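Local structure of sporozoite-specific SAG protein (Toxoplasma gondii, 2WNK) at residues Ser152-Val157 / Val231-Ser236; Val173-Ser178 / Val186-His191. The protein is a sporozoite surface antigen of the SRS family, related to SAG2, and probably takes part in contacts between the parasite and its host. All blocks are in the same frame, centred on the assembly; numbering follows the deposited sequence.

Interaction 1. Residues Ser152-Val157 / Val231-Ser236; sequences SDTSFV and VLVTVS
Phe156 and Val231 carry most of this buried contact, meeting in the space between two strands that run antiparallel in separate sheets. No hydrogen bond joins the two segments; even at the nearest backbone pair, Phe156 and Val231, the CA atoms are 8.1 Å apart, and the gap is filled by side chains. Phe156 leaves its strand toward Val231. At CB, chi1 of 57° sets CG between the backbone N and the carbonyl carbon, and the ring lies with one face under the valine. CG then has CG1 of Val231 at 3.9 Å. On the CD2-CE2 side the ring runs on past the same methyl: CD2 is nearest, 3.7 Å from Val231 CG1, and CE2 follows. On the CD1-CE1 side CG2 is the partner, with Phe156 CD1 at 3.8 Å from Val231 CG2 and CE1 a little farther along. The tip, CZ, extends past both methyls. CG1 thus lies over the ring face, while CG2 stands on the same side but beyond the CD1-CE1 bond, and CG1 makes a CH-pi contact 3.9 Å from the Phe156 ring centroid, 18° off the normal. CG1 reaches this place because it stands anti to the valine N. One repeat farther along, Thr154 and Val233 approach tip to tip, methyl to methyl, with Thr154 CG2 4.1 Å from Val233 CG1; the hydroxyl OG1 sits on another branch. Leu145 of strand 142-147 touches both Thr154 and Val231, while Ile203 and Cys221 pack on Phe156, so residues of both sheets enclose the contact. Cys221 is disulfide-bonded to Cys158, the residue after Val157, giving the two layers a covalent tie near the phenylalanine. Face-to-face packing of apolar side chains from opposed sheets, backed by such a disulfide, is the core arrangement of the SRS-domain beta sandwich.

Interaction 2. Residues Val173-Ser178 / Val186-His191; sequences VLQGDS and VSLVPH
Leu188 sends its two methyl branches to different partners: CD1 goes to Val173 and CD2 to Gln175. It projects from a short, weakly bonded helix toward the strand 172-174, and it contributes the largest share of the contact surface. Its chi2 of -177° stretches CA, CB, CG and CD1 into a zigzag, which carries CD1 to 3.9 Å from Val173 CG1. Val173 also points its side chain across the gap. The two apolar chains meet at an angle, one methyl against another. The strand of Val173 is the first arm of a beta hairpin whose second arm, 182-184, runs directly into the helix, so within this SRS domain the chain turns back and lays Leu188 against the hairpin it has just left. Val183, on that second arm, touches Val173, Gln175 and Leu188 alike. Gln175 leaves the backbone aside from the helix, but its extended chain brings the amide end nearer: with chi3 at -9°, OE1 nearly eclipses CB and NE2 lies anti to it. There NE2 lies 4.0 Å from Leu188 CD2, a van der Waals approach of amide to methyl by a partly exposed side chain. Deeper in, Val173 is buried and packs on Leu217 and Tyr219 of strand 215-222, whereas Leu188 remains partly exposed and rests on Gln215. Ser187, beside the leucine, binds through OG to the carbonyl O of Asp184.

The two contacts lie in the same SRS domain, their centres 11 Å apart, and interaction 2 falls within the stretch of chain that interaction 1 closes. Leu232 connects them directly: it sits between Val231 and Val233 but projects from the other face of the strand, toward the turn of the hairpin. Its CD2 packs 3.7 Å from Asp177 OD1, and its CD1 lies 3.8 Å from Gly176 CA. Asp177 OD1 is also held in a salt bridge to Lys216 NZ. Strand 228-235 therefore faces the sandwich interior in interaction 1 and meets Gly176 and Asp177 of the 173-178 segment on its reverse side. Just after this segment, Cys179 is disulfide-bonded to Cys218 of strand 215-222.

Interaction 1. Residues Ser152-Val157 / Val231-Ser236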
loop_
_atom_site.group_PDB
_atom_site.type_symbol
_atom_site.label_atom_id
_atom_site.label_comp_id
_atom_site.label_asym_id
_atom_site.label_seq_id
_atom_site.Cartn_x
_atom_site.Cartn_y
_atom_site.Cartn_z
ATOM N N SER A 152 -9.114 2.402 24.009
ATOM C CA SER A 152 -9.289 1.545 22.834
ATOM C C SER A 152 -9.063 2.295 21.529
ATOM O O SER A 152 -8.943 3.533 21.527
ATOM C CB SER A 152 -10.670 0.860 22.876
ATOM O OG SER A 152 -11.721 1.768 22.489
ATOM N N ASP A 153 -9.027 1.544 20.440
ATOM C CA ASP A 153 -8.737 2.092 19.102
ATOM C C ASP A 153 -9.590 1.497 18.022
ATOM O O ASP A 153 -10.126 0.395 18.208
ATOM C CB ASP A 153 -7.223 2.017 18.775
ATOM C CG ASP A 153 -6.644 0.598 18.809
ATOM O OD1 ASP A 153 -7.085 -0.263 18.024
ATOM O OD2 ASP A 153 -5.734 0.332 19.569
ATOM N N THR A 154 -9.728 2.240 16.919
ATOM C CA THR A 154 -10.387 1.731 15.716
ATOM C C THR A 154 -9.574 2.263 14.541
ATOM O O THR A 154 -8.922 3.294 14.618
ATOM C CB THR A 154 -11.896 2.170 15.615
ATOM O OG1 THR A 154 -12.563 1.402 14.602
ATOM C CG2 THR A 154 -12.049 3.660 15.325
ATOM N N SER A 155 -9.574 1.495 13.461
ATOM C CA SER A 155 -8.649 1.729 12.302
ATOM C C SER A 155 -9.468 1.822 11.012
ATOM O O SER A 155 -10.483 1.108 10.856
ATOM C CB SER A 155 -7.516 0.708 12.286
ATOM O OG SER A 155 -6.749 0.923 13.501
ATOM N N PHE A 156 -8.918 2.484 9.997
ATOM C CA PHE A 156 -9.295 2.271 8.645
ATOM C C PHE A 156 -8.210 2.609 7.675
ATOM O O PHE A 156 -7.149 3.093 8.087
ATOM C CB PHE A 156 -10.445 3.296 8.403
ATOM C CG PHE A 156 -10.055 4.762 8.674
ATOM C CD1 PHE A 156 -9.636 5.540 7.582
ATOM C CD2 PHE A 156 -10.108 5.344 9.944
ATOM C CE1 PHE A 156 -9.274 6.873 7.767
ATOM C CE2 PHE A 156 -9.720 6.692 10.169
ATOM C CZ PHE A 156 -9.299 7.459 9.066
ATOM N N VAL A 157 -8.476 2.315 6.405
ATOM C CA VAL A 157 -7.501 2.562 5.322
ATOM C C VAL A 157 -8.072 3.527 4.290
ATOM O O VAL A 157 -9.164 3.288 3.770
ATOM C CB VAL A 157 -7.116 1.257 4.639
ATOM C CG1 VAL A 157 -6.175 1.516 3.399
ATOM C CG2 VAL A 157 -6.516 0.300 5.646
ATOM N N VAL A 231 -15.174 8.808 6.595
ATOM C CA VAL A 231 -15.095 7.852 7.687
ATOM C C VAL A 231 -15.624 8.579 8.914
ATOM O O VAL A 231 -15.065 9.567 9.428
ATOM C CB VAL A 231 -13.630 7.386 7.940
ATOM C CG1 VAL A 231 -13.593 6.322 9.007
ATOM C CG2 VAL A 231 -13.067 6.837 6.589
ATOM N N LEU A 232 -16.725 8.062 9.427
ATOM C CA LEU A 232 -17.412 8.742 10.528
ATOM C C LEU A 232 -17.342 7.831 11.747
ATOM O O LEU A 232 -17.909 6.736 11.746
ATOM C CB LEU A 232 -18.870 8.986 10.079
ATOM C CG LEU A 232 -19.771 9.892 10.892
ATOM C CD1 LEU A 232 -19.141 11.294 11.142
ATOM C CD2 LEU A 232 -21.099 10.036 10.146
ATOM N N VAL A 233 -16.690 8.326 12.788
ATOM C CA VAL A 233 -16.522 7.541 14.012
ATOM C C VAL A 233 -17.406 8.118 15.106
ATOM O O VAL A 233 -17.223 9.255 15.545
ATOM C CB VAL A 233 -15.110 7.576 14.497
ATOM C CG1 VAL A 233 -14.894 6.568 15.635
ATOM C CG2 VAL A 233 -14.132 7.370 13.359
ATOM N N THR A 234 -18.311 7.292 15.638
ATOM C CA THR A 234 -19.105 7.691 16.789
ATOM C C THR A 234 -18.392 7.259 18.071
ATOM O O THR A 234 -18.031 6.079 18.213
ATOM C CB THR A 234 -20.525 7.115 16.731
ATOM O OG1 THR A 234 -21.171 7.601 15.537
ATOM C CG2 THR A 234 -21.326 7.541 17.974
ATOM N N VAL A 235 -18.166 8.203 18.983
ATOM C CA VAL A 235 -17.448 7.907 20.214
ATOM C C VAL A 235 -18.420 7.987 21.384
ATOM O O VAL A 235 -19.059 9.018 21.619
ATOM C CB VAL A 235 -16.303 8.905 20.490
ATOM C CG1 VAL A 235 -15.560 8.548 21.776
ATOM C CG2 VAL A 235 -15.295 8.923 19.334
ATOM N N SER A 236 -18.570 6.874 22.067
ATOM C CA SER A 236 -19.557 6.799 23.141
ATOM C C SER A 236 -19.212 7.716 24.332
ATOM O O SER A 236 -18.039 7.943 24.633
ATOM C CB SER A 236 -19.684 5.362 23.598
#

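Interaction 2. Residues Val173-Ser178 / Val186-His191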
loop_
_atom_site.group_PDB
_atom_site.type_symbol
_atom_site.label_atom_id
_atom_site.label_comp_id
_atom_site.label_asym_id
_atom_site.label_seq_id
_atom_site.Cartn_x
_atom_site.Cartn_y
_atom_site.Cartn_z
ATOM N N VAL A 173 -9.570 17.311 13.122
ATOM C CA VAL A 173 -10.605 16.363 12.740
ATOM C C VAL A 173 -11.785 17.142 12.166
ATOM O O VAL A 173 -11.869 18.338 12.388
ATOM C CB VAL A 173 -11.045 15.531 13.976
ATOM C CG1 VAL A 173 -11.851 16.315 14.983
ATOM C CG2 VAL A 173 -11.817 14.309 13.493
ATOM N N LEU A 174 -12.708 16.534 11.446
ATOM C CA LEU A 174 -13.854 17.258 10.954
ATOM C C LEU A 174 -15.083 16.823 11.769
ATOM O O LEU A 174 -15.105 15.712 12.336
ATOM C CB LEU A 174 -14.078 16.853 9.497
ATOM C CG LEU A 174 -12.921 17.378 8.666
ATOM C CD1 LEU A 174 -12.959 16.484 7.440
ATOM C CD2 LEU A 174 -13.026 18.907 8.353
ATOM N N GLN A 175 -16.063 17.713 11.899
ATOM C CA GLN A 175 -17.318 17.394 12.659
ATOM C C GLN A 175 -18.174 16.537 11.737
ATOM O O GLN A 175 -18.332 16.872 10.563
ATOM C CB GLN A 175 -17.953 18.637 13.252
ATOM C CG GLN A 175 -17.096 19.138 14.393
ATOM C CD GLN A 175 -17.599 20.401 14.989
ATOM O OE1 GLN A 175 -18.503 21.027 14.462
ATOM N NE2 GLN A 175 -16.985 20.819 16.086
ATOM N N GLY A 176 -18.819 15.482 12.241
ATOM C CA GLY A 176 -20.055 14.940 11.631
ATOM C C GLY A 176 -21.303 15.763 11.639
ATOM O O GLY A 176 -21.386 16.630 12.430
ATOM N N ASP A 177 -22.268 15.476 10.777
ATOM C CA ASP A 177 -22.149 14.443 9.739
ATOM C C ASP A 177 -21.631 15.043 8.427
ATOM O O ASP A 177 -21.305 14.271 7.509
ATOM C CB ASP A 177 -23.534 13.888 9.478
ATOM C CG ASP A 177 -24.056 13.010 10.602
ATOM O OD1 ASP A 177 -23.284 12.655 11.503
ATOM O OD2 ASP A 177 -25.269 12.725 10.606
ATOM N N SER A 178 -21.606 16.382 8.286
ATOM C CA SER A 178 -21.253 17.004 6.972
ATOM C C SER A 178 -19.777 16.842 6.656
ATOM O O SER A 178 -19.379 16.867 5.499
ATOM C CB SER A 178 -21.628 18.486 6.894
ATOM O OG SER A 178 -20.888 19.217 7.846
ATOM N N VAL A 186 -8.698 16.969 20.075
ATOM C CA VAL A 186 -8.807 16.874 21.507
ATOM C C VAL A 186 -9.787 17.864 22.076
ATOM O O VAL A 186 -10.150 17.752 23.248
ATOM C CB VAL A 186 -7.461 17.008 22.255
ATOM C CG1 VAL A 186 -6.515 15.829 21.930
ATOM C CG2 VAL A 186 -6.808 18.345 22.008
ATOM N N SER A 187 -10.238 18.827 21.269
ATOM C CA SER A 187 -11.407 19.583 21.684
ATOM C C SER A 187 -12.681 18.754 21.734
ATOM O O SER A 187 -13.629 19.116 22.443
ATOM C CB SER A 187 -11.655 20.832 20.808
ATOM O OG SER A 187 -12.239 20.415 19.581
ATOM N N LEU A 188 -12.797 17.707 20.919
ATOM C CA LEU A 188 -14.000 16.889 21.031
ATOM C C LEU A 188 -13.802 15.680 21.956
ATOM O O LEU A 188 -14.718 15.272 22.706
ATOM C CB LEU A 188 -14.355 16.391 19.651
ATOM C CG LEU A 188 -14.489 17.479 18.571
ATOM C CD1 LEU A 188 -14.912 16.783 17.297
ATOM C CD2 LEU A 188 -15.608 18.359 18.966
ATOM N N VAL A 189 -12.595 15.117 21.919
ATOM C CA VAL A 189 -12.281 13.952 22.743
ATOM C C VAL A 189 -10.915 14.148 23.317
ATOM O O VAL A 189 -9.909 13.838 22.705
ATOM C CB VAL A 189 -12.365 12.625 21.959
ATOM C CG1 VAL A 189 -12.198 11.420 22.915
ATOM C CG2 VAL A 189 -13.713 12.460 21.208
ATOM N N PRO A 190 -10.866 14.761 24.509
ATOM C CA PRO A 190 -9.627 15.044 25.245
ATOM C C PRO A 190 -8.783 13.783 25.309
ATOM O O PRO A 190 -9.327 12.692 25.525
ATOM C CB PRO A 190 -10.153 15.451 26.582
ATOM C CG PRO A 190 -11.395 16.266 26.184
ATOM C CD PRO A 190 -12.037 15.363 25.147
ATOM N N HIS A 191 -7.504 13.929 24.982
ATOM C CA HIS A 191 -6.480 12.871 25.157
ATOM C C HIS A 191 -6.493 11.839 24.028
ATOM O O HIS A 191 -5.670 10.915 23.996
ATOM C CB HIS A 191 -6.549 12.157 26.538
ATOM C CG HIS A 191 -6.883 13.040 27.705
ATOM N ND1 HIS A 191 -6.089 14.089 28.107
ATOM C CD2 HIS A 191 -7.926 13.004 28.573
ATOM C CE1 HIS A 191 -6.618 14.649 29.182
ATOM N NE2 HIS A 191 -7.742 14.013 29.474
#